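Local coordinates for major pilin backbone protein T-antigen, T13 (Streptococcus pyogenes, PDB 6BBT), which probably forms the backbone shaft of the bacterium's surface pili as their major subunit, and serves as the T-antigen used in serotyping, at residues N22-P27 / L223-I228; S80-E85 / Y97-Q102; Y258-L263 / I273-K278. One frame throughout, in Å; residues are numbered along the deposited sequence.

In the fold
Three contacts sample the middle and both halves of an elongated chain of strands and loops, with no helix. The centre of contact 1 lies about 11 Å from the centre of the chain, and the contact joins the two family regions, the Spy0128-like one and DUF7601. Contact 2 sits within the first region and contact 3 within the second, on opposite sides of the centre, with their own centres about 50 Å apart. The centre of contact 1 is about 31 Å from that of contact 2 and about 23 Å from that of contact 3; no two contacts touch. Strand 148-166 runs through this arrangement: its side chains meet Ile24, Val99 and Ile273, and its Lys163 is covalently joined to Asn277 of contact 3.

Contact 1: residues N22-P27 / L223-I228; sequences NEILMP and LAKLPI
This is a partly buried interdomain contact in which a salt bridge, two waters and a small apolar pair join the loop between strands 10-17 and 29-37 to the end of strand 220-227. Lys225 NZ donates to Glu23 OE1 at 3.0 Å, reaching the oxygen from above the carboxylate plane, 45° out of it. The ammonium has a second acidic partner, Asp21, so two carboxylates probably share its charge. With its chain extended beyond CG, the lysine crosses Ile24 at about a right angle, and Lys225 CD lies 4.0 Å from Ile24 CG1. The loop belongs to the Spy0128-like region and the strand to DUF7601, so the contact spans the junction between two regions whose families both belong to the transthyretin clan. Lys225 O accepts from both waters: one also donates to Glu23 O at 2.9 Å, while the other accepts from Leu25 N at 2.9 Å. No direct backbone hydrogen bond joins the segments; with the CA atoms of Ile24 and Lys225 6.2 Å apart, the two waters make the polar link between the backbones. Farther along, Leu25 CD1 meets Pro227 CG at 4.2 Å, and Tyr188 also packs on Pro227.

Contact 2: residues S80-E85 / Y97-Q102; sequences SNFNFE and YTVSEQ
The hydrophobic core of a beta sandwich, in the Spy0128-like region of the pilin, holds this contact between strands 77-83 and 93-101, which belong to different sheets. No hydrogen bond links the segments, and even the nearest CA atoms, those of Phe82 and Val99, are 9.8 Å apart, a spacing of facing sheets rather than paired strands. Phe84 and Tyr97 make one bridge across the gap. Phe84 CE1 lies over one face of the Tyr97 ring, 3.6 Å above its plane and displaced toward the rim, with Tyr97 CE1 at 3.7 Å. The centroids are 5.1 Å apart and the planes meet at 46°, an oblique pairing between the stacked and edge-to-face forms. The second bridge is Phe82 CE2 against Val99 CG1 at 4.0 Å; this methyl, set anti to the backbone N (chi1 174°), is the valine branch that meets the ring. Ile35 of strand 29-37 touches Phe82, Phe84 and Tyr97, and Phe150 of strand 148-166 packs on Val99. At the end of the strand, Asn83 OD1 accepts from Glu85 N at 3.1 Å in an Asx turn, with Phe84 inside the turn. Tyr97 OH is hydrogen-bonded to Glu55 O, so the phenol can lie in the core with its hydroxyl satisfied, while the contact itself is apolar, resting on van der Waals packing of rings and a methyl.

Contact 3: residues Y258-L263 / I273-K278; sequences YVLGNL and IVVTNK
Tyr258 lays one face of its ring under the end of Ile273, whose CD1 stands 4.1 Å above the ring plane, offset toward the rim. The closest ring atom is Tyr258 CD2, 4.2 Å from Ile273 CD1, a spacing that fits a methyl resting on an aromatic face. The contact packs a loop of the DUF7601 region, consistent with the beta-sandwich fold of the transthyretin clan, against strand 271-279, with no hydrogen bond between the segments. In Tyr258, CG lies anti to the backbone N (chi1 173°), which places the ring alongside the turn that follows it in the chain. That turn, Val259 to Asn262, is a type II beta turn closed by Asn262 N to Val259 O at 3.0 Å. Gly261 takes its third position with positive phi (97°), a conformation that suits glycine. Leu260, the second residue of the turn, reaches back to the strand: Leu260 CD1 and Val275 CG1 are 4.4 Å apart, a looser apolar touch than that of Tyr258. Leu260 and Val275 both also meet Thr244 and Glu236, on strands 242-250 and 231-236. Two residues beyond Val275 on the same strand, Asn277 CG is covalently linked to Lys163 NZ, the intramolecular isopeptide bond of this domain, and Asn277 OD1 is hydrogen-bonded to Thr244 OG1. Two bonds hold the phenol of Tyr258: its OH is hydrogen-bonded to Leu234 N, and it ties the turn to the ring from within, Tyr258 OH donating to Asn262 O at 2.6 Å, in the carbonyl plane.

Contact 1: residues N22-P27 / L223-I228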
loop_
_atom_site.group_PDB
_atom_site.type_symbol
_atom_site.label_atom_id
_atom_site.label_comp_id
_atom_site.label_asym_id
_atom_site.label_seq_id
_atom_site.Cartn_x
_atom_site.Cartn_y
_atom_site.Cartn_z
ATOM N N ASN A 22 11.021 5.637 -7.685
ATOM C CA ASN A 22 11.348 6.287 -6.427
ATOM C C ASN A 22 10.653 7.607 -6.152
ATOM O O ASN A 22 10.659 8.044 -5.019
ATOM C CB ASN A 22 12.856 6.455 -6.266
ATOM C CG ASN A 22 13.580 5.148 -6.117
ATOM O OD1 ASN A 22 12.988 4.099 -5.866
ATOM N ND2 ASN A 22 14.885 5.205 -6.265
ATOM N N GLU A 23 10.039 8.226 -7.163
ATOM C CA GLU A 23 9.208 9.417 -6.959
ATOM C C GLU A 23 7.899 9.123 -6.216
ATOM O O GLU A 23 7.245 10.038 -5.744
ATOM C CB GLU A 23 8.835 10.055 -8.300
ATOM C CG GLU A 23 10.029 10.627 -9.053
ATOM C CD GLU A 23 9.632 11.577 -10.181
ATOM O OE1 GLU A 23 8.457 11.563 -10.642
ATOM O OE2 GLU A 23 10.526 12.333 -10.621
ATOM N N ILE A 24 7.491 7.857 -6.184
ATOM C CA ILE A 24 6.252 7.444 -5.528
ATOM C C ILE A 24 6.547 7.130 -4.067
ATOM O O ILE A 24 7.592 6.520 -3.727
ATOM C CB ILE A 24 5.639 6.236 -6.263
ATOM C CG1 ILE A 24 5.145 6.710 -7.647
ATOM C CG2 ILE A 24 4.500 5.608 -5.457
ATOM C CD1 ILE A 24 4.684 5.596 -8.549
ATOM N N LEU A 25 5.646 7.564 -3.195
ATOM C CA LEU A 25 5.788 7.269 -1.750
ATOM C C LEU A 25 5.276 5.859 -1.443
ATOM O O LEU A 25 4.104 5.580 -1.644
ATOM C CB LEU A 25 5.006 8.268 -0.905
ATOM C CG LEU A 25 5.514 9.682 -0.765
ATOM C CD1 LEU A 25 4.667 10.413 0.280
ATOM C CD2 LEU A 25 6.999 9.681 -0.387
ATOM N N MET A 26 6.166 4.991 -0.959
ATOM C CA MET A 26 5.760 3.672 -0.416
ATOM C C MET A 26 4.792 3.905 0.774
ATOM O O MET A 26 5.090 4.748 1.643
ATOM C CB MET A 26 7.002 2.911 0.075
ATOM C CG MET A 26 6.746 1.512 0.649
ATOM S SD MET A 26 6.493 0.303 -0.677
ATOM C CE MET A 26 8.186 0.038 -1.207
ATOM N N PRO A 27 3.639 3.201 0.809
ATOM C CA PRO A 27 2.793 3.348 1.992
ATOM C C PRO A 27 3.456 2.843 3.286
ATOM O O PRO A 27 4.145 1.828 3.282
ATOM C CB PRO A 27 1.544 2.526 1.651
ATOM C CG PRO A 27 1.939 1.615 0.542
ATOM C CD PRO A 27 3.010 2.339 -0.219
ATOM N N LEU A 223 -0.312 17.186 -9.822
ATOM C CA LEU A 223 0.399 16.247 -8.982
ATOM C C LEU A 223 0.027 14.916 -9.587
ATOM O O LEU A 223 -1.119 14.489 -9.449
ATOM C CB LEU A 223 -0.044 16.358 -7.516
ATOM C CG LEU A 223 0.174 17.740 -6.887
ATOM C CD1 LEU A 223 -1.116 18.546 -6.935
ATOM C CD2 LEU A 223 0.674 17.672 -5.448
ATOM N N ALA A 224 0.968 14.260 -10.260
ATOM C CA ALA A 224 0.639 13.089 -11.108
ATOM C C ALA A 224 0.765 11.730 -10.413
ATOM O O ALA A 224 0.279 10.726 -10.946
ATOM C CB ALA A 224 1.501 13.093 -12.363
ATOM N N LYS A 225 1.449 11.701 -9.262
ATOM C CA LYS A 225 1.761 10.481 -8.535
ATOM C C LYS A 225 1.391 10.702 -7.061
ATOM O O LYS A 225 2.214 10.588 -6.170
ATOM C CB LYS A 225 3.242 10.134 -8.719
ATOM C CG LYS A 225 3.648 9.835 -10.185
ATOM C CD LYS A 225 5.153 9.653 -10.367
ATOM C CE LYS A 225 5.557 9.577 -11.849
ATOM N NZ LYS A 225 7.040 9.371 -12.060
ATOM N N LEU A 226 0.121 11.023 -6.846
ATOM C CA LEU A 226 -0.391 11.436 -5.564
ATOM C C LEU A 226 -0.825 10.205 -4.744
ATOM O O LEU A 226 -1.485 9.324 -5.288
ATOM C CB LEU A 226 -1.582 12.365 -5.794
ATOM C CG LEU A 226 -2.177 13.113 -4.613
ATOM C CD1 LEU A 226 -1.205 14.065 -3.933
ATOM C CD2 LEU A 226 -3.381 13.887 -5.094
ATOM N N PRO A 227 -0.456 10.140 -3.447
ATOM C CA PRO A 227 -0.897 9.026 -2.627
ATOM C C PRO A 227 -2.417 8.967 -2.493
ATOM O O PRO A 227 -3.084 10.013 -2.451
ATOM C CB PRO A 227 -0.240 9.283 -1.266
ATOM C CG PRO A 227 0.911 10.152 -1.552
ATOM C CD PRO A 227 0.491 11.006 -2.717
ATOM N N ILE A 228 -2.941 7.743 -2.488
ATOM C CA ILE A 228 -4.369 7.487 -2.334
ATOM C C ILE A 228 -4.715 7.472 -0.857
ATOM O O ILE A 228 -4.003 6.882 -0.052
ATOM C CB ILE A 228 -4.789 6.183 -3.036
ATOM C CG1 ILE A 228 -4.761 6.429 -4.539
ATOM C CG2 ILE A 228 -6.204 5.750 -2.590
ATOM C CD1 ILE A 228 -4.898 5.198 -5.384
HETATM O O HOH W 1 4.929 11.797 -5.929
HETATM O O HOH W 2 3.176 8.825 -4.122
#

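Contact 2: residues S80-E85 / Y97-Q102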
loop_
_atom_site.group_PDB
_atom_site.type_symbol
_atom_site.label_atom_id
_atom_site.label_comp_id
_atom_site.label_asym_id
_atom_site.label_seq_id
_atom_site.Cartn_x
_atom_site.Cartn_y
_atom_site.Cartn_z
ATOM N N SER A 80 10.259 -12.530 6.544
ATOM C CA SER A 80 9.932 -12.935 7.898
ATOM C C SER A 80 9.996 -14.459 7.946
ATOM O O SER A 80 10.494 -15.106 7.005
ATOM C CB SER A 80 8.535 -12.425 8.285
ATOM O OG SER A 80 8.322 -12.588 9.679
ATOM N N ASN A 81 9.509 -15.047 9.027
ATOM C CA ASN A 81 9.428 -16.504 9.089
ATOM C C ASN A 81 8.401 -16.977 10.095
ATOM O O ASN A 81 7.898 -16.204 10.895
ATOM C CB ASN A 81 10.811 -17.107 9.396
ATOM C CG ASN A 81 11.303 -16.758 10.779
ATOM O OD1 ASN A 81 10.911 -17.379 11.763
ATOM N ND2 ASN A 81 12.161 -15.757 10.865
ATOM N N PHE A 82 8.073 -18.258 10.013
ATOM C CA PHE A 82 7.391 -18.948 11.090
ATOM C C PHE A 82 8.387 -19.910 11.697
ATOM O O PHE A 82 9.234 -20.471 10.999
ATOM C CB PHE A 82 6.203 -19.708 10.559
ATOM C CG PHE A 82 5.100 -18.837 10.078
ATOM C CD1 PHE A 82 4.213 -18.261 10.979
ATOM C CD2 PHE A 82 4.921 -18.620 8.722
ATOM C CE1 PHE A 82 3.166 -17.482 10.528
ATOM C CE2 PHE A 82 3.880 -17.843 8.264
ATOM C CZ PHE A 82 3.001 -17.273 9.168
ATOM N N ASN A 83 8.279 -20.104 13.002
ATOM C CA ASN A 83 9.224 -20.926 13.708
ATOM C C ASN A 83 8.524 -22.122 14.335
ATOM O O ASN A 83 7.685 -21.958 15.222
ATOM C CB ASN A 83 9.923 -20.090 14.757
ATOM C CG ASN A 83 11.016 -20.851 15.458
ATOM O OD1 ASN A 83 11.461 -21.903 14.991
ATOM N ND2 ASN A 83 11.444 -20.333 16.598
ATOM N N PHE A 84 8.875 -23.317 13.855
ATOM C CA PHE A 84 8.314 -24.565 14.372
ATOM C C PHE A 84 9.118 -25.174 15.530
ATOM O O PHE A 84 8.612 -26.074 16.208
ATOM C CB PHE A 84 8.142 -25.583 13.238
ATOM C CG PHE A 84 7.186 -25.129 12.176
ATOM C CD1 PHE A 84 5.818 -25.165 12.405
ATOM C CD2 PHE A 84 7.652 -24.646 10.958
ATOM C CE1 PHE A 84 4.925 -24.732 11.439
ATOM C CE2 PHE A 84 6.767 -24.219 9.989
ATOM C CZ PHE A 84 5.403 -24.257 10.229
ATOM N N GLU A 85 10.344 -24.686 15.756
ATOM C CA GLU A 85 11.162 -25.058 16.927
ATOM C C GLU A 85 10.389 -25.030 18.241
ATOM O O GLU A 85 10.621 -25.873 19.104
ATOM C CB GLU A 85 12.371 -24.111 17.049
ATOM C CG GLU A 85 13.262 -24.261 18.285
ATOM C CD GLU A 85 14.112 -25.514 18.254
ATOM O OE1 GLU A 85 15.357 -25.389 18.273
ATOM O OE2 GLU A 85 13.550 -26.630 18.200
ATOM N N TYR A 97 0.060 -27.419 7.111
ATOM C CA TYR A 97 -0.513 -26.121 7.453
ATOM C C TYR A 97 -0.828 -25.336 6.195
ATOM O O TYR A 97 -0.256 -25.595 5.136
ATOM C CB TYR A 97 0.487 -25.308 8.263
ATOM C CG TYR A 97 1.001 -25.927 9.538
ATOM C CD1 TYR A 97 2.004 -26.890 9.519
ATOM C CD2 TYR A 97 0.525 -25.497 10.776
ATOM C CE1 TYR A 97 2.491 -27.437 10.699
ATOM C CE2 TYR A 97 1.015 -26.023 11.956
ATOM C CZ TYR A 97 1.994 -26.990 11.915
ATOM O OH TYR A 97 2.465 -27.502 13.102
ATOM N N THR A 98 -1.711 -24.352 6.337
ATOM C CA THR A 98 -2.016 -23.420 5.267
ATOM C C THR A 98 -1.470 -22.046 5.673
ATOM O O THR A 98 -1.673 -21.607 6.806
ATOM C CB THR A 98 -3.522 -23.393 4.978
ATOM O OG1 THR A 98 -3.965 -24.731 4.690
ATOM C CG2 THR A 98 -3.845 -22.485 3.789
ATOM N N VAL A 99 -0.740 -21.403 4.758
ATOM C CA VAL A 99 -0.197 -20.052 4.973
ATOM C C VAL A 99 -0.875 -19.106 3.983
ATOM O O VAL A 99 -1.007 -19.423 2.803
ATOM C CB VAL A 99 1.337 -20.025 4.809
ATOM C CG1 VAL A 99 1.914 -18.597 4.893
ATOM C CG2 VAL A 99 1.966 -20.906 5.862
ATOM N N SER A 100 -1.338 -17.967 4.479
ATOM C CA SER A 100 -1.960 -16.950 3.638
ATOM C C SER A 100 -1.567 -15.577 4.134
ATOM O O SER A 100 -0.979 -15.445 5.214
ATOM C CB SER A 100 -3.475 -17.087 3.662
ATOM O OG SER A 100 -3.936 -16.987 4.984
ATOM N N GLU A 101 -1.889 -14.580 3.329
ATOM C CA GLU A 101 -1.686 -13.183 3.692
ATOM C C GLU A 101 -3.042 -12.582 3.961
ATOM O O GLU A 101 -3.940 -12.693 3.149
ATOM C CB GLU A 101 -1.033 -12.409 2.556
ATOM C CG GLU A 101 -0.841 -10.929 2.855
ATOM C CD GLU A 101 -0.153 -10.192 1.708
ATOM O OE1 GLU A 101 1.052 -10.364 1.500
ATOM O OE2 GLU A 101 -0.850 -9.446 1.010
ATOM N N GLN A 102 -3.157 -11.902 5.080
ATOM C CA GLN A 102 -4.363 -11.161 5.428
ATOM C C GLN A 102 -4.619 -9.988 4.478
ATOM O O GLN A 102 -3.702 -9.210 4.162
ATOM C CB GLN A 102 -4.176 -10.651 6.853
ATOM C CG GLN A 102 -5.332 -9.915 7.468
ATOM C CD GLN A 102 -5.082 -9.670 8.943
ATOM O OE1 GLN A 102 -4.362 -8.738 9.338
ATOM N NE2 GLN A 102 -5.654 -10.532 9.776
#

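Contact 3: residues Y258-L263 / I273-K278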
loop_
_atom_site.group_PDB
_atom_site.type_symbol
_atom_site.label_atom_id
_atom_site.label_comp_id
_atom_site.label_asym_id
_atom_site.label_seq_id
_atom_site.Cartn_x
_atom_site.Cartn_y
_atom_site.Cartn_z
ATOM N N TYR A 258 -16.665 22.131 -5.356
ATOM C CA TYR A 258 -15.641 22.065 -4.330
ATOM C C TYR A 258 -15.612 23.433 -3.665
ATOM O O TYR A 258 -15.420 24.452 -4.335
ATOM C CB TYR A 258 -14.260 21.688 -4.918
ATOM C CG TYR A 258 -13.182 21.799 -3.871
ATOM C CD1 TYR A 258 -13.150 20.914 -2.783
ATOM C CD2 TYR A 258 -12.251 22.825 -3.905
ATOM C CE1 TYR A 258 -12.205 21.052 -1.771
ATOM C CE2 TYR A 258 -11.279 22.954 -2.915
ATOM C CZ TYR A 258 -11.261 22.073 -1.847
ATOM O OH TYR A 258 -10.329 22.232 -0.844
ATOM N N VAL A 259 -15.826 23.454 -2.349
ATOM C CA VAL A 259 -15.733 24.664 -1.556
ATOM C C VAL A 259 -14.286 24.832 -1.099
ATOM O O VAL A 259 -13.772 24.012 -0.326
ATOM C CB VAL A 259 -16.625 24.581 -0.299
ATOM C CG1 VAL A 259 -16.429 25.804 0.602
ATOM C CG2 VAL A 259 -18.082 24.433 -0.720
ATOM N N LEU A 260 -13.659 25.921 -1.537
ATOM C CA LEU A 260 -12.261 26.181 -1.257
ATOM C C LEU A 260 -12.082 26.297 0.240
ATOM O O LEU A 260 -12.886 26.943 0.896
ATOM C CB LEU A 260 -11.807 27.480 -1.950
ATOM C CG LEU A 260 -11.738 27.494 -3.480
ATOM C CD1 LEU A 260 -11.364 28.884 -3.967
ATOM C CD2 LEU A 260 -10.728 26.504 -3.992
ATOM N N GLY A 261 -11.045 25.655 0.772
ATOM C CA GLY A 261 -10.825 25.545 2.232
ATOM C C GLY A 261 -11.305 24.250 2.880
ATOM O O GLY A 261 -10.947 23.974 4.031
ATOM N N ASN A 262 -12.093 23.456 2.157
ATOM C CA ASN A 262 -12.594 22.172 2.656
ATOM C C ASN A 262 -11.614 21.032 2.396
ATOM O O ASN A 262 -10.961 21.014 1.376
ATOM C CB ASN A 262 -13.942 21.791 2.010
ATOM C CG ASN A 262 -15.135 22.510 2.634
ATOM O OD1 ASN A 262 -16.143 21.882 2.909
ATOM N ND2 ASN A 262 -15.040 23.812 2.830
ATOM N N LEU A 263 -11.548 20.076 3.318
ATOM C CA LEU A 263 -10.762 18.859 3.122
ATOM C C LEU A 263 -11.404 17.979 2.095
ATOM O O LEU A 263 -12.605 17.767 2.142
ATOM C CB LEU A 263 -10.623 18.039 4.402
ATOM C CG LEU A 263 -9.490 18.382 5.363
ATOM C CD1 LEU A 263 -9.499 17.345 6.483
ATOM C CD2 LEU A 263 -8.132 18.435 4.677
ATOM N N ILE A 273 -9.700 19.882 -10.413
ATOM C CA ILE A 273 -10.362 21.028 -9.837
ATOM C C ILE A 273 -10.198 22.191 -10.800
ATOM O O ILE A 273 -9.083 22.489 -11.227
ATOM C CB ILE A 273 -9.800 21.393 -8.445
ATOM C CG1 ILE A 273 -10.146 20.288 -7.429
ATOM C CG2 ILE A 273 -10.365 22.726 -7.963
ATOM C CD1 ILE A 273 -9.563 20.495 -6.043
ATOM N N VAL A 274 -11.314 22.827 -11.150
ATOM C CA VAL A 274 -11.311 24.027 -11.979
ATOM C C VAL A 274 -11.803 25.132 -11.077
ATOM O O VAL A 274 -12.919 25.060 -10.558
ATOM C CB VAL A 274 -12.214 23.893 -13.226
ATOM C CG1 VAL A 274 -12.184 25.184 -14.041
ATOM C CG2 VAL A 274 -11.773 22.721 -14.092
ATOM N N VAL A 275 -10.945 26.120 -10.840
ATOM C CA VAL A 275 -11.279 27.265 -10.013
ATOM C C VAL A 275 -11.604 28.419 -10.946
ATOM O O VAL A 275 -10.756 28.824 -11.736
ATOM C CB VAL A 275 -10.094 27.658 -9.120
ATOM C CG1 VAL A 275 -10.439 28.863 -8.249
ATOM C CG2 VAL A 275 -9.653 26.461 -8.275
ATOM N N THR A 276 -12.821 28.940 -10.850
ATOM C CA THR A 276 -13.308 29.992 -11.748
ATOM C C THR A 276 -13.353 31.303 -11.002
ATOM O O THR A 276 -14.017 31.404 -9.967
ATOM C CB THR A 276 -14.685 29.645 -12.304
ATOM O OG1 THR A 276 -14.549 28.477 -13.112
ATOM C CG2 THR A 276 -15.268 30.807 -13.176
ATOM N N ASN A 277 -12.599 32.278 -11.498
ATOM C CA ASN A 277 -12.624 33.646 -10.985
ATOM C C ASN A 277 -13.452 34.508 -11.943
ATOM O O ASN A 277 -13.061 34.712 -13.099
ATOM C CB ASN A 277 -11.207 34.200 -10.869
ATOM C CG ASN A 277 -10.388 33.492 -9.791
ATOM O OD1 ASN A 277 -10.662 33.648 -8.598
ATOM N N LYS A 278 -14.605 34.973 -11.468
ATOM C CA LYS A 278 -15.569 35.695 -12.291
ATOM C C LYS A 278 -15.496 37.167 -11.940
ATOM O O LYS A 278 -15.665 37.537 -10.779
ATOM C CB LYS A 278 -16.968 35.142 -12.034
ATOM C CG LYS A 278 -18.145 35.877 -12.674
ATOM C CD LYS A 278 -19.430 35.117 -12.347
ATOM C CE LYS A 278 -20.657 36.005 -12.253
ATOM N NZ LYS A 278 -21.158 36.379 -13.604
#